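Local atomic coordinates of nisin biosynthesis protein nisC (Lactococcus lactis subsp. lactis, PDB entry 2G0D), a protein that acts as the zinc-containing cyclase of nisin biosynthesis, closing the thioether rings of the lantibiotic precursor peptide. Residues F124-E127 with N128-P131; G142-S145 with Y146-I150; D254-A258 with D259-K263; L293-N297 with D298-D302. All coordinates share one frame; numbering follows the deposited sequence.

Contact 1 of 4, residues F124-E127 with N128-P131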
ATOM      1  N   PHE A 124       8.987  20.902   5.688  1.00 40.71           N
ATOM      2  CA  PHE A 124       7.949  20.814   4.670  1.00 40.95           C
ATOM      3  C   PHE A 124       7.542  22.205   4.150  1.00 41.10           C
ATOM      4  O   PHE A 124       7.211  23.094   4.926  1.00 40.94           O
ATOM      5  CB  PHE A 124       6.734  20.047   5.207  1.00 40.49           C
ATOM      6  CG  PHE A 124       5.577  19.995   4.254  1.00 40.06           C
ATOM      7  CD1 PHE A 124       5.590  19.125   3.173  1.00 38.93           C
ATOM      8  CD2 PHE A 124       4.473  20.810   4.442  1.00 39.99           C
ATOM      9  CE1 PHE A 124       4.526  19.070   2.290  1.00 37.95           C
ATOM     10  CE2 PHE A 124       3.400  20.756   3.561  1.00 40.22           C
ATOM     11  CZ  PHE A 124       3.430  19.878   2.481  1.00 39.10           C
ATOM     12  N   ASN A 125       7.575  22.365   2.828  1.00 41.30           N
ATOM     13  CA  ASN A 125       7.082  23.562   2.171  1.00 41.49           C
ATOM     14  C   ASN A 125       5.887  23.184   1.318  1.00 41.52           C
ATOM     15  O   ASN A 125       6.037  22.496   0.308  1.00 41.89           O
ATOM     16  CB  ASN A 125       8.186  24.188   1.306  1.00 41.88           C
ATOM     17  CG  ASN A 125       7.829  25.588   0.790  1.00 42.57           C
ATOM     18  OD1 ASN A 125       6.653  25.961   0.700  1.00 44.24           O
ATOM     19  ND2 ASN A 125       8.852  26.362   0.440  1.00 41.14           N
ATOM     20  N   LEU A 126       4.706  23.629   1.739  1.00 41.30           N
ATOM     21  CA  LEU A 126       3.447  23.354   1.038  1.00 41.23           C
ATOM     22  C   LEU A 126       3.430  23.789  -0.440  1.00 41.33           C
ATOM     23  O   LEU A 126       2.732  23.183  -1.262  1.00 40.88           O
ATOM     24  CB  LEU A 126       2.280  23.986   1.807  1.00 41.24           C
ATOM     25  CG  LEU A 126       0.836  23.834   1.311  1.00 41.40           C
ATOM     26  CD1 LEU A 126       0.359  22.392   1.402  1.00 40.25           C
ATOM     27  CD2 LEU A 126      -0.060  24.745   2.113  1.00 41.19           C
ATOM     28  N   GLU A 127       4.198  24.831  -0.773  1.00 41.29           N
ATOM     29  CA  GLU A 127       4.307  25.299  -2.162  1.00 41.52           C
ATOM     30  C   GLU A 127       4.939  24.260  -3.098  1.00 41.08           C
ATOM     31  O   GLU A 127       4.703  24.290  -4.313  1.00 40.93           O
ATOM     32  CB  GLU A 127       5.094  26.617  -2.244  1.00 41.79           C
ATOM     33  CG  GLU A 127       4.296  27.840  -1.837  1.00 43.93           C
ATOM     34  CD  GLU A 127       4.907  29.144  -2.328  1.00 47.93           C
ATOM     35  OE1 GLU A 127       5.930  29.110  -3.054  1.00 49.17           O
ATOM     36  OE2 GLU A 127       4.362  30.216  -1.981  1.00 49.48           O
ATOM     37  N   ASN A 128       5.736  23.355  -2.523  1.00 40.67           N
ATOM     38  CA  ASN A 128       6.472  22.336  -3.280  1.00 40.04           C
ATOM     39  C   ASN A 128       5.902  20.932  -3.070  1.00 39.69           C
ATOM     40  O   ASN A 128       6.560  19.925  -3.383  1.00 39.35           O
ATOM     41  CB  ASN A 128       7.962  22.373  -2.914  1.00 39.77           C
ATOM     42  CG  ASN A 128       8.592  23.741  -3.158  1.00 41.00           C
ATOM     43  OD1 ASN A 128       8.297  24.399  -4.160  1.00 40.54           O
ATOM     44  ND2 ASN A 128       9.465  24.175  -2.237  1.00 39.49           N
ATOM     45  N   ILE A 129       4.675  20.878  -2.549  1.00 39.47           N
ATOM     46  CA  ILE A 129       4.010  19.607  -2.217  1.00 38.68           C
ATOM     47  C   ILE A 129       3.880  18.682  -3.429  1.00 38.46           C
ATOM     48  O   ILE A 129       3.375  19.069  -4.487  1.00 38.27           O
ATOM     49  CB  ILE A 129       2.645  19.801  -1.476  1.00 38.45           C
ATOM     50  CG1 ILE A 129       2.141  18.459  -0.900  1.00 39.26           C
ATOM     51  CG2 ILE A 129       1.602  20.469  -2.378  1.00 38.07           C
ATOM     52  CD1 ILE A 129       0.892  18.571  -0.029  1.00 39.27           C
ATOM     53  N   THR A 130       4.376  17.460  -3.239  1.00 37.86           N
ATOM     54  CA  THR A 130       4.446  16.435  -4.262  1.00 37.33           C
ATOM     55  C   THR A 130       3.982  15.117  -3.604  1.00 36.61           C
ATOM     56  O   THR A 130       4.045  15.008  -2.371  1.00 36.55           O
ATOM     57  CB  THR A 130       5.884  16.361  -4.829  1.00 37.45           C
ATOM     58  OG1 THR A 130       5.965  15.358  -5.840  1.00 38.85           O
ATOM     59  CG2 THR A 130       6.925  16.090  -3.737  1.00 37.46           C
ATOM     60  N   PRO A 131       3.469  14.142  -4.395  1.00 35.58           N
ATOM     61  CA  PRO A 131       2.932  12.918  -3.740  1.00 35.49           C
ATOM     62  C   PRO A 131       3.829  12.177  -2.730  1.00 35.40           C
ATOM     63  O   PRO A 131       3.322  11.823  -1.665  1.00 36.24           O
ATOM     64  CB  PRO A 131       2.534  12.019  -4.921  1.00 34.76           C
ATOM     65  CG  PRO A 131       2.200  12.995  -6.017  1.00 34.59           C
ATOM     66  CD  PRO A 131       3.276  14.079  -5.858  1.00 35.54           C
TER

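Contact 2 of 4, residues G142-S145 with Y146-I150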
ATOM      1  N   GLY A 142       2.004   5.782   4.155  1.00 27.54           N
ATOM      2  CA  GLY A 142       2.656   4.472   4.171  1.00 27.82           C
ATOM      3  C   GLY A 142       3.459   4.225   5.448  1.00 28.03           C
ATOM      4  O   GLY A 142       3.390   3.152   6.030  1.00 27.94           O
ATOM      5  N   ILE A 143       4.208   5.225   5.890  1.00 28.02           N
ATOM      6  CA  ILE A 143       4.965   5.129   7.155  1.00 28.15           C
ATOM      7  C   ILE A 143       4.035   4.898   8.343  1.00 28.22           C
ATOM      8  O   ILE A 143       4.306   4.029   9.171  1.00 28.48           O
ATOM      9  CB  ILE A 143       5.871   6.362   7.382  1.00 28.08           C
ATOM     10  CG1 ILE A 143       7.052   6.323   6.407  1.00 27.83           C
ATOM     11  CG2 ILE A 143       6.378   6.437   8.845  1.00 29.23           C
ATOM     12  CD1 ILE A 143       7.974   7.594   6.431  1.00 27.91           C
ATOM     13  N   LEU A 144       2.937   5.654   8.405  1.00 28.16           N
ATOM     14  CA  LEU A 144       1.917   5.498   9.454  1.00 27.86           C
ATOM     15  C   LEU A 144       1.295   4.090   9.451  1.00 28.01           C
ATOM     16  O   LEU A 144       0.990   3.527  10.491  1.00 28.14           O
ATOM     17  CB  LEU A 144       0.862   6.607   9.302  1.00 28.05           C
ATOM     18  CG  LEU A 144      -0.252   6.775  10.357  1.00 28.65           C
ATOM     19  CD1 LEU A 144       0.316   6.880  11.786  1.00 28.47           C
ATOM     20  CD2 LEU A 144      -1.091   7.965  10.032  1.00 26.84           C
ATOM     21  N   SER A 145       1.138   3.508   8.271  1.00 28.64           N
ATOM     22  CA  SER A 145       0.577   2.145   8.146  1.00 28.62           C
ATOM     23  C   SER A 145       1.388   1.168   8.993  1.00 28.47           C
ATOM     24  O   SER A 145       0.826   0.393   9.785  1.00 27.83           O
ATOM     25  CB  SER A 145       0.579   1.680   6.690  1.00 27.74           C
ATOM     26  OG  SER A 145      -0.147   0.463   6.574  1.00 30.33           O
ATOM     27  N   TYR A 146       2.714   1.214   8.806  1.00 28.26           N
ATOM     28  CA  TYR A 146       3.657   0.456   9.621  1.00 27.52           C
ATOM     29  C   TYR A 146       3.607   0.871  11.096  1.00 27.96           C
ATOM     30  O   TYR A 146       3.491   0.002  11.973  1.00 28.23           O
ATOM     31  CB  TYR A 146       5.110   0.562   9.107  1.00 26.97           C
ATOM     32  CG  TYR A 146       6.105   0.070  10.151  1.00 25.70           C
ATOM     33  CD1 TYR A 146       6.267  -1.297  10.405  1.00 23.62           C
ATOM     34  CD2 TYR A 146       6.854   0.969  10.902  1.00 25.23           C
ATOM     35  CE1 TYR A 146       7.151  -1.750  11.393  1.00 23.85           C
ATOM     36  CE2 TYR A 146       7.737   0.529  11.904  1.00 25.88           C
ATOM     37  CZ  TYR A 146       7.870  -0.832  12.156  1.00 24.91           C
ATOM     38  OH  TYR A 146       8.757  -1.273  13.133  1.00 25.38           O
ATOM     39  N   LEU A 147       3.691   2.174  11.369  1.00 27.10           N
ATOM     40  CA  LEU A 147       3.722   2.670  12.771  1.00 27.64           C
ATOM     41  C   LEU A 147       2.554   2.179  13.603  1.00 27.87           C
ATOM     42  O   LEU A 147       2.756   1.804  14.752  1.00 27.90           O
ATOM     43  CB  LEU A 147       3.851   4.207  12.853  1.00 27.24           C
ATOM     44  CG  LEU A 147       5.190   4.778  12.341  1.00 28.11           C
ATOM     45  CD1 LEU A 147       5.110   6.318  12.240  1.00 26.70           C
ATOM     46  CD2 LEU A 147       6.374   4.353  13.210  1.00 28.48           C
ATOM     47  N   LEU A 148       1.350   2.122  12.997  1.00 27.73           N
ATOM     48  CA  LEU A 148       0.124   1.725  13.699  1.00 27.85           C
ATOM     49  C   LEU A 148       0.065   0.258  14.165  1.00 29.06           C
ATOM     50  O   LEU A 148      -0.808  -0.118  14.965  1.00 29.21           O
ATOM     51  CB  LEU A 148      -1.122   2.086  12.876  1.00 28.11           C
ATOM     52  CG  LEU A 148      -1.380   3.598  12.786  1.00 27.83           C
ATOM     53  CD1 LEU A 148      -2.365   3.885  11.664  1.00 28.47           C
ATOM     54  CD2 LEU A 148      -1.883   4.195  14.126  1.00 25.16           C
ATOM     55  N   LEU A 149       1.010  -0.547  13.704  1.00 29.20           N
ATOM     56  CA  LEU A 149       1.211  -1.902  14.215  1.00 29.71           C
ATOM     57  C   LEU A 149       2.017  -1.943  15.518  1.00 30.43           C
ATOM     58  O   LEU A 149       2.077  -2.985  16.153  1.00 30.52           O
ATOM     59  CB  LEU A 149       1.958  -2.749  13.169  1.00 28.87           C
ATOM     60  CG  LEU A 149       1.211  -3.098  11.869  1.00 28.50           C
ATOM     61  CD1 LEU A 149       2.197  -3.786  10.929  1.00 26.70           C
ATOM     62  CD2 LEU A 149      -0.038  -3.993  12.158  1.00 23.63           C
ATOM     63  N   ILE A 150       2.685  -0.845  15.876  1.00 30.34           N
ATOM     64  CA  ILE A 150       3.431  -0.812  17.127  1.00 30.95           C
ATOM     65  C   ILE A 150       2.518  -0.313  18.245  1.00 31.53           C
ATOM     66  O   ILE A 150       2.002   0.803  18.183  1.00 31.11           O
ATOM     67  CB  ILE A 150       4.695   0.102  17.037  1.00 31.01           C
ATOM     68  CG1 ILE A 150       5.555  -0.226  15.807  1.00 29.54           C
ATOM     69  CG2 ILE A 150       5.527  -0.004  18.302  1.00 30.56           C
ATOM     70  CD1 ILE A 150       6.618   0.838  15.536  1.00 30.85           C
TER

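Contact 3 of 4, residues D254-A258 with D259-K263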
ATOM      1  N   ASP A 254      -7.850   9.504 -12.597  1.00 33.12           N
ATOM      2  CA  ASP A 254      -6.656   9.435 -11.750  1.00 33.10           C
ATOM      3  C   ASP A 254      -6.401  10.762 -11.050  1.00 33.07           C
ATOM      4  O   ASP A 254      -5.810  10.798  -9.973  1.00 33.10           O
ATOM      5  CB  ASP A 254      -5.414   9.113 -12.591  1.00 32.72           C
ATOM      6  CG  ASP A 254      -5.301   7.648 -12.985  1.00 33.10           C
ATOM      7  OD1 ASP A 254      -6.225   6.842 -12.721  1.00 33.07           O
ATOM      8  OD2 ASP A 254      -4.257   7.317 -13.593  1.00 31.68           O
ATOM      9  N   GLY A 255      -6.818  11.851 -11.688  1.00 33.75           N
ATOM     10  CA  GLY A 255      -6.543  13.198 -11.189  1.00 34.17           C
ATOM     11  C   GLY A 255      -7.675  14.157 -11.523  1.00 34.99           C
ATOM     12  O   GLY A 255      -8.353  13.986 -12.546  1.00 35.19           O
ATOM     13  N   LEU A 256      -7.879  15.152 -10.649  1.00 35.15           N
ATOM     14  CA  LEU A 256      -8.883  16.210 -10.838  1.00 35.47           C
ATOM     15  C   LEU A 256      -8.183  17.553 -10.896  1.00 35.51           C
ATOM     16  O   LEU A 256      -7.353  17.859 -10.049  1.00 35.35           O
ATOM     17  CB  LEU A 256      -9.926  16.227  -9.711  1.00 34.83           C
ATOM     18  CG  LEU A 256     -10.788  14.979  -9.518  1.00 35.48           C
ATOM     19  CD1 LEU A 256     -11.653  15.129  -8.293  1.00 34.39           C
ATOM     20  CD2 LEU A 256     -11.642  14.626 -10.735  1.00 36.53           C
ATOM     21  N   VAL A 257      -8.522  18.343 -11.907  1.00 36.04           N
ATOM     22  CA  VAL A 257      -7.810  19.593 -12.197  1.00 36.51           C
ATOM     23  C   VAL A 257      -8.548  20.774 -11.558  1.00 36.71           C
ATOM     24  O   VAL A 257      -9.758  20.699 -11.326  1.00 36.15           O
ATOM     25  CB  VAL A 257      -7.608  19.765 -13.719  1.00 36.85           C
ATOM     26  CG1 VAL A 257      -7.036  21.120 -14.064  1.00 36.83           C
ATOM     27  CG2 VAL A 257      -6.704  18.647 -14.278  1.00 36.51           C
ATOM     28  N   ALA A 258      -7.798  21.843 -11.264  1.00 37.27           N
ATOM     29  CA  ALA A 258      -8.275  22.991 -10.489  1.00 37.87           C
ATOM     30  C   ALA A 258      -9.671  23.455 -10.877  1.00 38.27           C
ATOM     31  O   ALA A 258     -10.523  23.646 -10.006  1.00 38.56           O
ATOM     32  CB  ALA A 258      -7.278  24.154 -10.585  1.00 38.04           C
ATOM     33  N   ASP A 259      -9.900  23.622 -12.181  1.00 38.36           N
ATOM     34  CA  ASP A 259     -11.190  24.105 -12.689  1.00 38.96           C
ATOM     35  C   ASP A 259     -12.348  23.141 -12.408  1.00 38.85           C
ATOM     36  O   ASP A 259     -13.434  23.574 -12.004  1.00 38.82           O
ATOM     37  CB  ASP A 259     -11.110  24.481 -14.186  1.00 38.92           C
ATOM     38  CG  ASP A 259     -10.632  23.326 -15.079  1.00 40.36           C
ATOM     39  OD1 ASP A 259     -10.071  22.335 -14.566  1.00 41.28           O
ATOM     40  OD2 ASP A 259     -10.817  23.423 -16.316  1.00 41.48           O
ATOM     41  N   GLU A 260     -12.103  21.843 -12.614  1.00 38.61           N
ATOM     42  CA  GLU A 260     -13.078  20.804 -12.307  1.00 38.37           C
ATOM     43  C   GLU A 260     -13.464  20.839 -10.828  1.00 38.75           C
ATOM     44  O   GLU A 260     -14.647  20.713 -10.485  1.00 38.40           O
ATOM     45  CB  GLU A 260     -12.531  19.424 -12.679  1.00 38.13           C
ATOM     46  CG  GLU A 260     -12.163  19.286 -14.150  1.00 37.82           C
ATOM     47  CD  GLU A 260     -11.716  17.888 -14.509  1.00 37.10           C
ATOM     48  OE1 GLU A 260     -10.722  17.417 -13.923  1.00 34.79           O
ATOM     49  OE2 GLU A 260     -12.361  17.263 -15.385  1.00 37.54           O
ATOM     50  N   LEU A 261     -12.460  21.007  -9.966  1.00 39.25           N
ATOM     51  CA  LEU A 261     -12.674  21.154  -8.529  1.00 40.41           C
ATOM     52  C   LEU A 261     -13.497  22.411  -8.214  1.00 41.63           C
ATOM     53  O   LEU A 261     -14.432  22.362  -7.406  1.00 41.89           O
ATOM     54  CB  LEU A 261     -11.327  21.182  -7.784  1.00 40.23           C
ATOM     55  CG  LEU A 261     -10.495  19.889  -7.808  1.00 39.05           C
ATOM     56  CD1 LEU A 261      -9.052  20.112  -7.386  1.00 37.16           C
ATOM     57  CD2 LEU A 261     -11.142  18.859  -6.921  1.00 39.86           C
ATOM     58  N   LYS A 262     -13.154  23.527  -8.864  1.00 42.70           N
ATOM     59  CA  LYS A 262     -13.895  24.785  -8.693  1.00 44.08           C
ATOM     60  C   LYS A 262     -15.337  24.637  -9.170  1.00 44.67           C
ATOM     61  O   LYS A 262     -16.259  25.080  -8.500  1.00 44.68           O
ATOM     62  CB  LYS A 262     -13.209  25.937  -9.433  1.00 44.04           C
ATOM     63  CG  LYS A 262     -11.887  26.390  -8.810  1.00 44.70           C
ATOM     64  CD  LYS A 262     -11.336  27.673  -9.472  1.00 44.60           C
ATOM     65  CE  LYS A 262     -12.113  28.922  -9.050  1.00 45.23           C
ATOM     66  NZ  LYS A 262     -11.520  30.184  -9.581  1.00 44.88           N
ATOM     67  N   LYS A 263     -15.525  23.985 -10.317  1.00 45.71           N
ATOM     68  CA  LYS A 263     -16.864  23.738 -10.850  1.00 46.86           C
ATOM     69  C   LYS A 263     -17.660  22.731 -10.012  1.00 47.03           C
ATOM     70  O   LYS A 263     -18.885  22.823  -9.923  1.00 46.78           O
ATOM     71  CB  LYS A 263     -16.806  23.307 -12.329  1.00 47.22           C
ATOM     72  CG  LYS A 263     -18.196  23.187 -12.970  1.00 49.21           C
ATOM     73  CD  LYS A 263     -18.307  23.788 -14.373  1.00 52.29           C
ATOM     74  CE  LYS A 263     -17.942  22.782 -15.464  1.00 53.93           C
ATOM     75  NZ  LYS A 263     -18.049  21.367 -14.980  1.00 55.01           N
TER

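Contact 4 of 4, residues L293-N297 with D298-D302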
ATOM      1  N   LEU A 293     -16.758   1.439   7.708  1.00 30.55           N
ATOM      2  CA  LEU A 293     -16.595   0.739   8.984  1.00 31.97           C
ATOM      3  C   LEU A 293     -16.180   1.716  10.087  1.00 32.51           C
ATOM      4  O   LEU A 293     -16.724   1.638  11.187  1.00 33.49           O
ATOM      5  CB  LEU A 293     -15.630  -0.450   8.896  1.00 31.39           C
ATOM      6  CG  LEU A 293     -16.009  -1.566   7.896  1.00 33.15           C
ATOM      7  CD1 LEU A 293     -14.804  -2.523   7.651  1.00 30.96           C
ATOM      8  CD2 LEU A 293     -17.265  -2.340   8.303  1.00 30.48           C
ATOM      9  N   ALA A 294     -15.254   2.639   9.789  1.00 32.79           N
ATOM     10  CA  ALA A 294     -14.790   3.630  10.792  1.00 33.08           C
ATOM     11  C   ALA A 294     -15.861   4.636  11.227  1.00 33.60           C
ATOM     12  O   ALA A 294     -15.889   5.029  12.399  1.00 34.01           O
ATOM     13  CB  ALA A 294     -13.562   4.384  10.293  1.00 32.27           C
ATOM     14  N   LEU A 295     -16.687   5.078  10.272  1.00 33.73           N
ATOM     15  CA  LEU A 295     -17.764   6.070  10.487  1.00 34.13           C
ATOM     16  C   LEU A 295     -19.135   5.413  10.777  1.00 34.58           C
ATOM     17  O   LEU A 295     -20.136   6.106  10.992  1.00 35.73           O
ATOM     18  CB  LEU A 295     -17.861   7.022   9.261  1.00 33.29           C
ATOM     19  CG  LEU A 295     -16.601   7.863   8.947  1.00 32.37           C
ATOM     20  CD1 LEU A 295     -16.670   8.582   7.608  1.00 29.69           C
ATOM     21  CD2 LEU A 295     -16.330   8.908  10.062  1.00 33.18           C
ATOM     22  N   ASP A 296     -19.163   4.083  10.822  1.00 34.84           N
ATOM     23  CA  ASP A 296     -20.402   3.322  11.003  1.00 35.43           C
ATOM     24  C   ASP A 296     -21.490   3.767   9.995  1.00 34.65           C
ATOM     25  O   ASP A 296     -22.617   4.104  10.351  1.00 33.47           O
ATOM     26  CB  ASP A 296     -20.892   3.373  12.466  1.00 36.31           C
ATOM     27  CG  ASP A 296     -21.974   2.334  12.765  1.00 39.12           C
ATOM     28  OD1 ASP A 296     -22.032   1.303  12.049  1.00 42.28           O
ATOM     29  OD2 ASP A 296     -22.763   2.545  13.723  1.00 42.77           O
ATOM     30  N   ASN A 297     -21.109   3.774   8.721  1.00 33.95           N
ATOM     31  CA  ASN A 297     -22.002   4.160   7.640  1.00 33.36           C
ATOM     32  C   ASN A 297     -22.242   2.935   6.752  1.00 33.36           C
ATOM     33  O   ASN A 297     -21.323   2.451   6.106  1.00 33.25           O
ATOM     34  CB  ASN A 297     -21.396   5.334   6.871  1.00 32.32           C
ATOM     35  CG  ASN A 297     -22.338   5.913   5.855  1.00 32.62           C
ATOM     36  OD1 ASN A 297     -22.932   5.194   5.056  1.00 32.08           O
ATOM     37  ND2 ASN A 297     -22.509   7.228   5.894  1.00 33.72           N
ATOM     38  N   ASP A 298     -23.467   2.418   6.751  1.00 33.59           N
ATOM     39  CA  ASP A 298     -23.785   1.180   6.025  1.00 33.84           C
ATOM     40  C   ASP A 298     -23.744   1.416   4.532  1.00 33.33           C
ATOM     41  O   ASP A 298     -23.402   0.514   3.776  1.00 32.91           O
ATOM     42  CB  ASP A 298     -25.172   0.622   6.401  1.00 34.02           C
ATOM     43  CG  ASP A 298     -25.183  -0.126   7.741  1.00 36.26           C
ATOM     44  OD1 ASP A 298     -24.107  -0.535   8.220  1.00 35.29           O
ATOM     45  OD2 ASP A 298     -26.298  -0.298   8.318  1.00 38.65           O
ATOM     46  N   TYR A 299     -24.128   2.625   4.127  1.00 32.99           N
ATOM     47  CA  TYR A 299     -24.125   3.032   2.726  1.00 33.14           C
ATOM     48  C   TYR A 299     -22.709   2.967   2.117  1.00 33.02           C
ATOM     49  O   TYR A 299     -22.528   2.394   1.031  1.00 33.62           O
ATOM     50  CB  TYR A 299     -24.740   4.439   2.559  1.00 33.02           C
ATOM     51  CG  TYR A 299     -24.467   5.075   1.200  1.00 33.56           C
ATOM     52  CD1 TYR A 299     -25.112   4.614   0.045  1.00 33.21           C
ATOM     53  CD2 TYR A 299     -23.541   6.119   1.067  1.00 33.32           C
ATOM     54  CE1 TYR A 299     -24.852   5.185  -1.216  1.00 33.29           C
ATOM     55  CE2 TYR A 299     -23.272   6.691  -0.175  1.00 32.50           C
ATOM     56  CZ  TYR A 299     -23.933   6.220  -1.312  1.00 33.55           C
ATOM     57  OH  TYR A 299     -23.665   6.784  -2.540  1.00 34.60           O
ATOM     58  N   PHE A 300     -21.723   3.544   2.803  1.00 32.26           N
ATOM     59  CA  PHE A 300     -20.314   3.469   2.350  1.00 32.15           C
ATOM     60  C   PHE A 300     -19.830   2.025   2.244  1.00 31.87           C
ATOM     61  O   PHE A 300     -19.158   1.672   1.286  1.00 31.68           O
ATOM     62  CB  PHE A 300     -19.357   4.218   3.293  1.00 32.38           C
ATOM     63  CG  PHE A 300     -19.567   5.722   3.356  1.00 31.97           C
ATOM     64  CD1 PHE A 300     -20.206   6.411   2.333  1.00 34.00           C
ATOM     65  CD2 PHE A 300     -19.054   6.445   4.421  1.00 32.64           C
ATOM     66  CE1 PHE A 300     -20.379   7.804   2.390  1.00 34.00           C
ATOM     67  CE2 PHE A 300     -19.215   7.837   4.499  1.00 34.07           C
ATOM     68  CZ  PHE A 300     -19.878   8.517   3.472  1.00 34.44           C
ATOM     69  N   VAL A 301     -20.141   1.192   3.236  1.00 31.64           N
ATOM     70  CA  VAL A 301     -19.706  -0.195   3.178  1.00 32.02           C
ATOM     71  C   VAL A 301     -20.357  -0.895   1.979  1.00 32.50           C
ATOM     72  O   VAL A 301     -19.659  -1.505   1.171  1.00 32.40           O
ATOM     73  CB  VAL A 301     -19.981  -0.966   4.491  1.00 32.17           C
ATOM     74  CG1 VAL A 301     -19.633  -2.436   4.317  1.00 32.37           C
ATOM     75  CG2 VAL A 301     -19.153  -0.387   5.643  1.00 31.77           C
ATOM     76  N   ASP A 302     -21.679  -0.767   1.849  1.00 32.55           N
ATOM     77  CA  ASP A 302     -22.408  -1.347   0.708  1.00 33.21           C
ATOM     78  C   ASP A 302     -21.881  -0.812  -0.653  1.00 32.01           C
ATOM     79  O   ASP A 302     -21.774  -1.570  -1.616  1.00 30.87           O
ATOM     80  CB  ASP A 302     -23.949  -1.159   0.860  1.00 33.12           C
ATOM     81  CG  ASP A 302     -24.541  -1.945   2.061  1.00 36.87           C
ATOM     82  OD1 ASP A 302     -23.814  -2.787   2.650  1.00 40.38           O
ATOM     83  OD2 ASP A 302     -25.736  -1.720   2.430  1.00 40.68           O
TER

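Contact 1 of 4, residues F124-E127 with N128-P131
The side chain of Ile129 lies against the rim of the Phe124 ring, with CG1 in the ring plane at the edge and CD1 reaching the ring atom CZ at 3.8 Å. The aromatic ring is swung beside its own carbonyl carbon (chi1 176°), which brings CE1 and CZ forward to the isoleucine and sets one ring face under the backbone N of Leu126. Leu126 runs alongside Ile129, and their CD1 atoms come within 4.1 Å of each other. Packing is tighter at the other branch, where Ile129 CG2 approaches Leu126 O to 3.1 Å. Two successive i to i+3 backbone bonds hold this compact shape: Asn128 N donates to Asn125 O at 3.0 Å, and Ile129 N donates to Leu126 O at 3.3 Å. On the solvent side, the amides of Asn125 and Asn128 are turned 54° apart. Their ND2 atoms, 3.5 Å from each other, are both donors and cannot pair. Asn125 instead spends OD1 on Glu127 N, 3.1 Å away and well above the amide plane. Phe165 meets Phe124 edge-to-face, and Leu169 packs on both Leu126 and Ile129. An Asx turn at Asn125 thus overlaps a short 3-10 turn, in the connection between helix 100-122 and helix 131-134 of the alpha toroid.

Contact 2 of 4, residues G142-S145 with Y146-I150
The backbone at Ile143 and Leu144 is regular alpha helix, with Leu147 N bonded to Ile143 O at 2.9 Å and Leu148 N bonded to Leu144 O at the same length, while the preceding bond from Tyr146 N to Gly142 O is weak at 3.5 Å. Side chains four residues apart then pair along two lines. Ile143 and Leu147 run alongside each other in the same direction, the CG2 branch of the isoleucine touching CD1 of the leucine at 3.6 Å. That branch stands beside the carbonyl carbon because CG1 takes the place beside the backbone N (chi1 -72°). Leu144 meets Leu148 at a slant: its CG is 3.8 Å from Leu148 CD1, and its own CD1 rests against Leu148 CG. These two i to i+4 aliphatic pairs form an apolar flank of helix 140-147, which is buried in the alpha toroid: helix 156-168 packs on Leu144 and Leu147, and helix 208-221 on Leu144, Ser145 and Leu148. Tyr146 goes another way, its ring packing on helix 85-92 and its OH hydrogen-bonded to Asn110 OD1. The hydroxyl of the buried Ser145 is likewise satisfied, by the backbone O of Gln397. After Leu148 the bonding changes to i+3, Leu149 N reaching Tyr146 O at 3.1 Å. Ile150 N closes a type I beta turn on Leu147 O, and the carbonyl of Ile150 is taken up by Lys159 NZ.

Contact 3 of 4, residues D254-A258 with D259-K263
Glu260 reaches back, extended beyond CG, along the start of its own helix, and CB begins by packing 3.3 Å from Val257 O. CG continues past the same carbonyl, and CD brings the carboxylate up to the valine nitrogen. OE1 accepts from Val257 N at 3.1 Å in a nearly straight bond (172°), using the anti lone pair, the one turned away from OE2. OE2 is taken by the salt bridge with Lys253 and by the backbone N atoms of Ile267 and Arg268, so several donors hold the carboxylate in place. Val257 is the N-cap and Glu260 the third helical residue, which makes this the backbone half of a capping box; a valine has no side-chain acceptor to return the bond. The negative charge at this end probably suits the helix dipole. Leu256 and Leu261 cross at about a right angle, CD1 of the first 4.0 Å from CD2 of the second, and thereby supply the hydrophobic staple that accompanies such caps. Strand 255-256, paired antiparallel with strand 200-201, is thus joined to helix 258-263, while Phe242 of helix 226-242 packs against both leucines.

Contact 4 of 4, residues L293-N297 with D298-D302
Asn297 swings its amide beside the carbonyl carbon (chi1 -172°) and Phe300 turns its ring back beside its own backbone N (chi1 -65°), so that the two flat groups come to lie one over the other. Their planes are only 12° apart, and ND2 sits 3.6 Å above the Phe300 ring, offset toward the rim. From that stacked position Asn297 OD1 also takes the hydrogen bond of Phe300 N at 3.0 Å, the donor coming from well above the amide plane. This is a classic asparagine N-cap: the side chain occupies a backbone NH in the first turn of helix 298-314, while the next bond, Val301 N to Asn297 O, is weak at 3.3 Å. Asp296, with positive phi, is where the chain departs from helical geometry, one residue before the N-cap. Apolar contacts brace the connection. Leu293 CD2 meets Val301 CG2 at 3.8 Å, the side chains crossing at about a right angle and joining the two helices; from the connecting residues Leu295 adds CD1 at the edge of the Phe300 ring, 4.1 Å from CE2. Helix 226-242 packs on both Leu295 and Phe300, and its Glu240 OE1 is hydrogen-bonded to Tyr299 OH.

Overall arrangement
The four contacts follow one another along the chain without touching, each a local solution to starting, ending or joining helices of the toroid. Contact 2 lies deepest, about 11 Å from the chain centre, whereas contacts 1 and 4 sit about 21 Å and contact 3 about 25 Å out. Contacts 1 and 3 have centres 19 Å apart and nearest atoms about 9 Å apart; contacts 1 and 4 are the most distant pair, 32 Å between centres. Helix 226-242 packs against both contacts 3 and 4. The zinc ligands Cys278, Cys324 and His325 belong to none of them, but helix 281-294, which ends at contact 4, begins just after Cys278.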